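Side-chain contact in avidin-related protein 4/5 (PDB 2OF8), which probably binds biotin with high affinity, as avidin does, and here holds a biotin nitroanilide in its pocket: residues W10-N13 with L14-M18. The protein carries 2 engineered substitutions. Sequence-based numbering, arbitrary orientation.
With BNI (5-(2-oxo-hexahydro-thieno[3,4-D]imidazol-6-yl)-pentanoic acid (4-nitro-phenyl)-amide), chain C.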
loop_
_atom_site.group_PDB
_atom_site.type_symbol
_atom_site.label_atom_id
_atom_site.label_comp_id
_atom_site.label_asym_id
_atom_site.label_seq_id
_atom_site.Cartn_x
_atom_site.Cartn_y
_atom_site.Cartn_z
ATOM N N TRP A 10 6.334 -12.417 20.142
ATOM C CA TRP A 10 7.042 -11.409 19.372
ATOM C C TRP A 10 6.602 -10.022 19.822
ATOM O O TRP A 10 5.469 -9.841 20.253
ATOM C CB TRP A 10 6.690 -11.540 17.890
ATOM C CG TRP A 10 7.010 -12.855 17.279
ATOM C CD1 TRP A 10 6.242 -13.979 17.310
ATOM C CD2 TRP A 10 8.174 -13.185 16.512
ATOM N NE1 TRP A 10 6.863 -14.988 16.620
ATOM C CE2 TRP A 10 8.053 -14.530 16.123
ATOM C CE3 TRP A 10 9.316 -12.480 16.117
ATOM C CZ2 TRP A 10 9.024 -15.181 15.358
ATOM C CZ3 TRP A 10 10.275 -13.128 15.356
ATOM C CH2 TRP A 10 10.121 -14.464 14.988
ATOM N N THR A 11 7.512 -9.055 19.742
ATOM C CA THR A 11 7.157 -7.637 19.832
ATOM C C THR A 11 7.451 -6.966 18.521
ATOM O O THR A 11 8.285 -7.446 17.761
ATOM C CB THR A 11 7.967 -6.874 20.843
ATOM O OG1 THR A 11 9.362 -7.141 20.945
ATOM C CG2 THR A 11 7.380 -5.745 21.564
ATOM N N ASN A 12 6.809 -5.828 18.278
ATOM C CA ASN A 12 7.159 -5.008 17.129
ATOM C C ASN A 12 7.639 -3.628 17.528
ATOM O O ASN A 12 7.704 -3.278 18.711
ATOM C CB ASN A 12 6.053 -5.000 16.048
ATOM C CG ASN A 12 4.827 -4.186 16.421
ATOM O OD1 ASN A 12 4.873 -3.274 17.250
ATOM N ND2 ASN A 12 3.707 -4.515 15.782
ATOM N N ASN A 13 8.009 -2.862 16.517
ATOM C CA ASN A 13 8.602 -1.547 16.704
ATOM C C ASN A 13 7.663 -0.530 17.374
ATOM O O ASN A 13 8.135 0.482 17.883
ATOM C CB ASN A 13 9.112 -1.008 15.361
ATOM C CG ASN A 13 8.026 -0.957 14.318
ATOM O OD1 ASN A 13 7.561 -1.988 13.826
ATOM N ND2 ASN A 13 7.593 0.247 13.994
ATOM N N LEU A 14 6.353 -0.789 17.356
ATOM C CA LEU A 14 5.376 0.052 18.048
ATOM C C LEU A 14 5.116 -0.390 19.488
ATOM O O LEU A 14 4.389 0.278 20.218
ATOM C CB LEU A 14 4.045 0.079 17.289
ATOM C CG LEU A 14 4.095 0.561 15.844
ATOM C CD1 LEU A 14 2.732 0.430 15.193
ATOM C CD2 LEU A 14 4.619 1.985 15.744
ATOM N N GLY A 15 5.695 -1.515 19.885
ATOM C CA GLY A 15 5.492 -2.076 21.204
ATOM C C GLY A 15 4.387 -3.109 21.290
ATOM O O GLY A 15 4.136 -3.624 22.372
ATOM N N SER A 16 3.709 -3.414 20.189
ATOM C CA SER A 16 2.683 -4.442 20.212
ATOM C C SER A 16 3.297 -5.809 20.463
ATOM O O SER A 16 4.461 -6.042 20.152
ATOM C CB SER A 16 1.921 -4.459 18.899
ATOM O OG SER A 16 1.351 -3.189 18.664
ATOM N N ILE A 17 2.492 -6.713 21.009
ATOM C CA ILE A 17 2.909 -8.083 21.299
ATOM C C ILE A 17 1.988 -9.043 20.593
ATOM O O ILE A 17 0.777 -8.880 20.618
ATOM C CB ILE A 17 2.866 -8.390 22.817
ATOM C CG1 ILE A 17 3.757 -7.426 23.576
ATOM C CG2 ILE A 17 3.285 -9.851 23.093
ATOM C CD1 ILE A 17 3.662 -7.586 25.070
ATOM N N MET A 18 2.547 -10.062 19.965
ATOM C CA MET A 18 1.699 -11.147 19.500
ATOM C C MET A 18 2.295 -12.484 19.870
ATOM O O MET A 18 3.503 -12.655 20.003
ATOM C CB MET A 18 1.389 -11.064 18.019
ATOM C CG MET A 18 2.557 -11.296 17.155
ATOM S SD MET A 18 2.084 -11.549 15.351
ATOM C CE MET A 18 3.702 -11.865 14.753
HETATM C C1 BNI C . -7.802 0.170 15.134
HETATM C C10 BNI C . -7.613 -1.284 15.588
HETATM C C9 BNI C . -6.180 -1.581 16.017
HETATM C C8 BNI C . -5.206 -1.437 14.856
HETATM C C7 BNI C . -3.767 -1.474 15.328
HETATM C C2 BNI C . -2.773 -1.310 14.120
HETATM C C6 BNI C . -1.256 -2.064 12.233
HETATM C C4 BNI C . -1.298 -1.023 14.530
HETATM C C5 BNI C . -0.407 -1.427 13.340
HETATM C C3 BNI C . 0.264 -2.561 15.231
HETATM O O2 BNI C . -7.266 1.101 15.727
HETATM O O3 BNI C . 0.925 -3.332 15.974
HETATM N N1 BNI C . 0.519 -2.354 13.939
HETATM N N2 BNI C . -0.788 -1.846 15.611
HETATM S S1 BNI C . -2.648 -2.834 13.115
HETATM N N17 BNI C . -8.508 0.421 14.030
HETATM C C18 BNI C . -8.871 1.596 13.423
HETATM C C20 BNI C . -10.212 1.805 12.978
HETATM C C21 BNI C . -10.566 3.043 12.336
HETATM C C22 BNI C . -9.563 4.086 12.154
HETATM C C23 BNI C . -8.219 3.878 12.604
HETATM C C24 BNI C . -7.866 2.651 13.237
HETATM N N25 BNI C . -9.965 5.383 11.485
HETATM O O26 BNI C . -11.084 5.562 11.098
HETATM O O27 BNI C . -9.176 6.266 11.316
#
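With Asn12 CG set between the backbone N and the carbonyl carbon (chi1 73°) and Ser16 OG anti to its own carbonyl carbon (chi1 -58°), both side chains meet at the ureido oxygen of the biotin analogue BNI. They sit in the beta hairpin of strands 8-12 and 17-20 in the eight-stranded avidin barrel; a type I turn from Asn12 to Gly15 links the two strands. Asn12 works at both ends of its amide. Asn12 OD1 accepts from Leu14 N at 2.9 Å and, less closely, from Ser16 N at 3.2 Å; the two donors come from opposite faces of the amide plane, both well out of it, and so grip the group from both faces, which fixes its rotation. That leaves ND2 turned to the ligand, where Asn12 ND2 gives BNI O3 a straight bond of 3.0 Å (165° at the hydrogen). An alanine at Asn12 has no amide, which would probably leave BNI O3 held by fewer donors and Leu14 N and Ser16 N without their shared acceptor, though the backbone bonds of the turn would remain. Ser16 OG donates to the same oxygen and is itself bonded to Ala36 N, while Tyr33 OH adds a further bond to the ligand. Leu14 extends CD1 to the ureido ring, 3.8 Å from BNI N1, and packs on Trp108 of a neighbouring subunit. Gly15 N completes the turn with its bond to Asn12 O. Farther down the ladder, Trp10 and Met18 form a hydrogen-bonded antiparallel pair. Their side chains run alongside each other on the same face of the sheet, and Met18 CE comes to 4.2 Å from Trp10 CD1 at the indole's pyrrole side.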